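Local coordinates for putative cell adhesion protein (Bacteroides fragilis, PDB 4H40) that is a fimbrillin-like protein, probably a pilus subunit that takes part in cell adhesion, at residues Y115-N127 and F131-T143. Numbering follows the deposited sequence.
Sequences YYFRILSPAKALN and FVNIGNGEYLLAT
K124 bends at chi3 (126°), which brings NZ to both E138 and N133. E138 sets CG between its backbone N and carbonyl carbon (chi1 66°). K124 NZ lies 2.7 Å from E138 OE1, a salt bridge made on the syn lone pair. The same NZ donates to N133 O at 2.8 Å, nearly in line with the carbonyl. E138 OE2 accepts G135 N from above the carboxylate plane, so both carboxylate oxygens are held.

N127 and F131 bond across the three-residue link between the segments, with N127 N 2.6 Å from F131 O. N127 ND2 reaches N133 OD1 at 3.2 Å, standing 55° out of the N133 carbonyl plane.

The end of strand 113-121 meets the short strand 141-142 antiparallel. Both belong to the beta-rich fimbrillin-like fold (transthyretin clan), where 113-121 also pairs with strands 56-62 and 153-157. S121 N and L141 O bond at 2.7 Å, and L141 N returns to S121 O. T143 OG1 takes I119 N at 2.8 Å, and T143 N donates to I119 O. T143 CG2 lies over the centre of the R118 guanidinium face. R118 pairs with D145 and has a cation-pi contact with W221.

L120 CD1 touches V132 CG1 at 3.7 Å, and its CD2 meets L140 CD2, A142 CB and, obliquely, F131 CE1. V132 CG2 sits over one face of that ring.

The ammonium and carboxylate probably stabilise each other's charged forms. The salt bridge ties the loop after strand 113-121 to the 133-138 part of the returning chain, beside the apolar side chains around L120.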
loop_
_atom_site.group_PDB
_atom_site.type_symbol
_atom_site.label_atom_id
_atom_site.label_comp_id
_atom_site.label_asym_id
_atom_site.label_seq_id
_atom_site.Cartn_x
_atom_site.Cartn_y
_atom_site.Cartn_z
ATOM N N TYR B 115 -0.041 38.828 29.419
ATOM C CA TYR B 115 0.648 38.495 28.179
ATOM C C TYR B 115 0.225 37.135 27.621
ATOM O O TYR B 115 -0.049 36.208 28.382
ATOM C CB TYR B 115 2.176 38.455 28.419
ATOM C CG TYR B 115 2.759 39.714 29.012
ATOM C CD1 TYR B 115 3.199 40.754 28.196
ATOM C CD2 TYR B 115 2.894 39.861 30.390
ATOM C CE1 TYR B 115 3.737 41.922 28.741
ATOM C CE2 TYR B 115 3.425 41.025 30.946
ATOM C CZ TYR B 115 3.854 42.051 30.119
ATOM O OH TYR B 115 4.390 43.193 30.669
ATOM N N TYR B 116 0.228 37.008 26.291
ATOM C CA TYR B 116 -0.004 35.748 25.591
ATOM C C TYR B 116 1.345 35.194 25.245
ATOM O O TYR B 116 2.261 35.973 24.992
ATOM C CB TYR B 116 -0.839 35.957 24.320
ATOM C CG TYR B 116 -2.310 36.178 24.585
ATOM C CD1 TYR B 116 -3.164 35.104 24.825
ATOM C CD2 TYR B 116 -2.862 37.455 24.545
ATOM C CE1 TYR B 116 -4.524 35.298 25.051
ATOM C CE2 TYR B 116 -4.222 37.662 24.758
ATOM C CZ TYR B 116 -5.051 36.579 25.014
ATOM O OH TYR B 116 -6.396 36.767 25.229
ATOM N N PHE B 117 1.508 33.877 25.245
ATOM C CA PHE B 117 2.808 33.340 24.877
ATOM C C PHE B 117 2.663 32.068 24.057
ATOM O O PHE B 117 1.751 31.263 24.265
ATOM C CB PHE B 117 3.757 33.150 26.096
ATOM C CG PHE B 117 3.321 32.157 27.148
ATOM C CD1 PHE B 117 2.485 32.542 28.186
ATOM C CD2 PHE B 117 3.763 30.835 27.110
ATOM C CE1 PHE B 117 2.053 31.610 29.145
ATOM C CE2 PHE B 117 3.338 29.903 28.076
ATOM C CZ PHE B 117 2.491 30.300 29.091
ATOM N N ARG B 118 3.561 31.931 23.080
ATOM C CA ARG B 118 3.661 30.782 22.187
ATOM C C ARG B 118 5.061 30.202 22.296
ATOM O O ARG B 118 5.994 30.898 22.722
ATOM C CB ARG B 118 3.329 31.154 20.731
ATOM C CG ARG B 118 1.956 31.755 20.554
ATOM C CD ARG B 118 1.445 31.565 19.153
ATOM N NE ARG B 118 0.016 31.285 19.200
ATOM C CZ ARG B 118 -0.580 30.268 18.594
ATOM N NH1 ARG B 118 0.111 29.447 17.821
ATOM N NH2 ARG B 118 -1.876 30.080 18.733
ATOM N N ILE B 119 5.197 28.914 21.956
ATOM C CA ILE B 119 6.465 28.185 22.013
ATOM C C ILE B 119 6.750 27.583 20.668
ATOM O O ILE B 119 5.831 27.149 19.971
ATOM C CB ILE B 119 6.497 27.061 23.115
ATOM C CG1 ILE B 119 5.678 27.368 24.395
ATOM C CG2 ILE B 119 7.923 26.550 23.404
ATOM C CD1 ILE B 119 6.179 28.460 25.236
ATOM N N LEU B 120 8.041 27.515 20.342
ATOM C CA LEU B 120 8.620 26.892 19.152
ATOM C C LEU B 120 9.820 26.082 19.581
ATOM O O LEU B 120 10.565 26.517 20.469
ATOM C CB LEU B 120 9.050 27.940 18.115
ATOM C CG LEU B 120 7.982 28.825 17.533
ATOM C CD1 LEU B 120 8.562 30.128 17.140
ATOM C CD2 LEU B 120 7.304 28.184 16.339
ATOM N N SER B 121 10.029 24.926 18.952
ATOM C CA SER B 121 11.203 24.095 19.213
ATOM C C SER B 121 11.563 23.358 17.930
ATOM O O SER B 121 10.708 22.633 17.402
ATOM C CB SER B 121 10.985 23.134 20.377
ATOM O OG SER B 121 12.178 22.413 20.634
ATOM N N PRO B 122 12.759 23.595 17.335
ATOM C CA PRO B 122 13.887 24.438 17.803
ATOM C C PRO B 122 13.554 25.929 17.932
ATOM O O PRO B 122 12.575 26.400 17.346
ATOM C CB PRO B 122 14.955 24.227 16.715
ATOM C CG PRO B 122 14.621 22.903 16.108
ATOM C CD PRO B 122 13.120 22.888 16.089
ATOM N N ALA B 123 14.396 26.673 18.691
ATOM C CA ALA B 123 14.228 28.111 18.934
ATOM C C ALA B 123 14.552 28.930 17.675
ATOM O O ALA B 123 15.403 29.831 17.710
ATOM C CB ALA B 123 15.095 28.554 20.110
ATOM N N LYS B 124 13.861 28.602 16.561
ATOM C CA LYS B 124 14.027 29.259 15.263
ATOM C C LYS B 124 13.600 30.726 15.340
ATOM O O LYS B 124 12.734 31.075 16.143
ATOM C CB LYS B 124 13.239 28.526 14.153
ATOM C CG LYS B 124 13.814 27.170 13.781
ATOM C CD LYS B 124 13.182 26.641 12.492
ATOM C CE LYS B 124 14.249 26.296 11.487
ATOM N NZ LYS B 124 13.700 26.249 10.111
ATOM N N ALA B 125 14.223 31.585 14.518
ATOM C CA ALA B 125 13.917 33.013 14.476
ATOM C C ALA B 125 12.583 33.280 13.764
ATOM O O ALA B 125 12.233 32.591 12.799
ATOM C CB ALA B 125 15.037 33.761 13.786
ATOM N N LEU B 126 11.837 34.272 14.257
ATOM C CA LEU B 126 10.557 34.646 13.668
ATOM C C LEU B 126 10.789 35.438 12.401
ATOM O O LEU B 126 11.690 36.280 12.357
ATOM C CB LEU B 126 9.683 35.452 14.642
ATOM C CG LEU B 126 9.326 34.786 15.963
ATOM C CD1 LEU B 126 8.938 35.811 16.995
ATOM C CD2 LEU B 126 8.245 33.755 15.793
ATOM N N ASN B 127 9.989 35.169 11.363
ATOM C CA ASN B 127 10.078 35.887 10.099
ATOM C C ASN B 127 9.206 37.164 10.159
ATOM O O ASN B 127 8.639 37.477 11.215
ATOM C CB ASN B 127 9.704 34.969 8.919
ATOM C CG ASN B 127 8.304 34.393 8.916
ATOM O OD1 ASN B 127 7.372 34.898 9.549
ATOM N ND2 ASN B 127 8.109 33.342 8.145
ATOM N N PHE B 131 5.653 34.224 11.994
ATOM C CA PHE B 131 5.848 32.776 12.143
ATOM C C PHE B 131 7.334 32.459 11.882
ATOM O O PHE B 131 8.174 33.345 11.995
ATOM C CB PHE B 131 4.895 31.947 11.236
ATOM C CG PHE B 131 4.824 30.439 11.521
ATOM C CD1 PHE B 131 4.731 29.955 12.830
ATOM C CD2 PHE B 131 4.831 29.515 10.482
ATOM C CE1 PHE B 131 4.636 28.575 13.086
ATOM C CE2 PHE B 131 4.734 28.137 10.745
ATOM C CZ PHE B 131 4.624 27.680 12.044
ATOM N N VAL B 132 7.656 31.202 11.577
ATOM C CA VAL B 132 9.010 30.751 11.299
ATOM C C VAL B 132 9.072 30.195 9.879
ATOM O O VAL B 132 8.064 29.727 9.348
ATOM C CB VAL B 132 9.506 29.707 12.348
ATOM C CG1 VAL B 132 9.781 30.360 13.697
ATOM C CG2 VAL B 132 8.536 28.546 12.499
ATOM N N ASN B 133 10.264 30.246 9.276
ATOM C CA ASN B 133 10.539 29.651 7.974
ATOM C C ASN B 133 10.740 28.135 8.189
ATOM O O ASN B 133 11.603 27.730 8.980
ATOM C CB ASN B 133 11.784 30.306 7.336
ATOM C CG ASN B 133 11.629 31.757 6.944
ATOM O OD1 ASN B 133 10.585 32.194 6.460
ATOM N ND2 ASN B 133 12.691 32.543 7.104
ATOM N N ILE B 134 9.904 27.299 7.546
ATOM C CA ILE B 134 10.009 25.845 7.714
ATOM C C ILE B 134 9.803 25.157 6.377
ATOM O O ILE B 134 8.805 25.417 5.698
ATOM C CB ILE B 134 9.082 25.277 8.840
ATOM C CG1 ILE B 134 9.045 23.746 8.825
ATOM C CG2 ILE B 134 7.674 25.857 8.813
ATOM C CD1 ILE B 134 9.213 23.127 10.113
ATOM N N GLY B 135 10.759 24.295 6.023
ATOM C CA GLY B 135 10.747 23.491 4.804
ATOM C C GLY B 135 10.601 22.006 5.093
ATOM O O GLY B 135 10.087 21.611 6.144
ATOM N N ASN B 136 11.034 21.179 4.150
ATOM C CA ASN B 136 11.022 19.738 4.287
ATOM C C ASN B 136 12.338 19.321 4.881
ATOM O O ASN B 136 13.322 20.077 4.768
ATOM C CB ASN B 136 10.753 19.049 2.952
ATOM C CG ASN B 136 9.368 19.312 2.426
ATOM O OD1 ASN B 136 8.362 18.980 3.078
ATOM N ND2 ASN B 136 9.290 19.911 1.225
ATOM N N GLY B 137 12.343 18.167 5.562
ATOM C CA GLY B 137 13.550 17.666 6.197
ATOM C C GLY B 137 13.840 18.318 7.530
ATOM O O GLY B 137 15.009 18.475 7.906
ATOM N N GLU B 138 12.775 18.693 8.253
ATOM C CA GLU B 138 12.889 19.270 9.583
ATOM C C GLU B 138 11.630 19.089 10.415
ATOM O O GLU B 138 10.528 19.000 9.879
ATOM C CB GLU B 138 13.278 20.746 9.529
ATOM C CG GLU B 138 12.249 21.659 8.909
ATOM C CD GLU B 138 12.758 23.079 8.834
ATOM O OE1 GLU B 138 12.965 23.669 9.918
ATOM O OE2 GLU B 138 13.036 23.564 7.711
ATOM N N TYR B 139 11.817 19.015 11.739
ATOM C CA TYR B 139 10.724 18.916 12.700
ATOM C C TYR B 139 10.576 20.225 13.404
ATOM O O TYR B 139 11.572 20.908 13.612
ATOM C CB TYR B 139 10.949 17.792 13.726
ATOM C CG TYR B 139 11.119 16.432 13.114
ATOM C CD1 TYR B 139 10.059 15.796 12.473
ATOM C CD2 TYR B 139 12.340 15.768 13.168
ATOM C CE1 TYR B 139 10.214 14.537 11.898
ATOM C CE2 TYR B 139 12.494 14.486 12.629
ATOM C CZ TYR B 139 11.435 13.889 11.975
ATOM O OH TYR B 139 11.605 12.663 11.400
ATOM N N LEU B 140 9.326 20.594 13.740
ATOM C CA LEU B 140 9.028 21.790 14.505
ATOM C C LEU B 140 7.896 21.518 15.452
ATOM O O LEU B 140 6.765 21.247 15.046
ATOM C CB LEU B 140 8.733 23.047 13.666
ATOM C CG LEU B 140 8.380 24.282 14.511
ATOM C CD1 LEU B 140 9.611 25.088 14.912
ATOM C CD2 LEU B 140 7.333 25.122 13.833
ATOM N N LEU B 141 8.232 21.574 16.734
ATOM C CA LEU B 141 7.288 21.454 17.821
ATOM C C LEU B 141 6.866 22.847 18.168
ATOM O O LEU B 141 7.701 23.750 18.165
ATOM C CB LEU B 141 7.910 20.758 19.032
ATOM C CG LEU B 141 8.285 19.287 18.921
ATOM C CD1 LEU B 141 8.936 18.842 20.189
ATOM C CD2 LEU B 141 7.067 18.419 18.708
ATOM N N ALA B 142 5.586 23.055 18.405
ATOM C CA ALA B 142 5.083 24.388 18.704
ATOM C C ALA B 142 3.718 24.332 19.376
ATOM O O ALA B 142 3.132 23.258 19.558
ATOM C CB ALA B 142 4.973 25.192 17.405
ATOM N N THR B 143 3.224 25.511 19.731
ATOM C CA THR B 143 1.896 25.788 20.258
ATOM C C THR B 143 0.901 25.459 19.136
ATOM O O THR B 143 1.129 25.835 17.983
ATOM C CB THR B 143 1.847 27.277 20.671
ATOM O OG1 THR B 143 2.825 27.531 21.683
ATOM C CG2 THR B 143 0.485 27.706 21.148
HETATM O O HOH W 1 1.740 28.089 24.461
#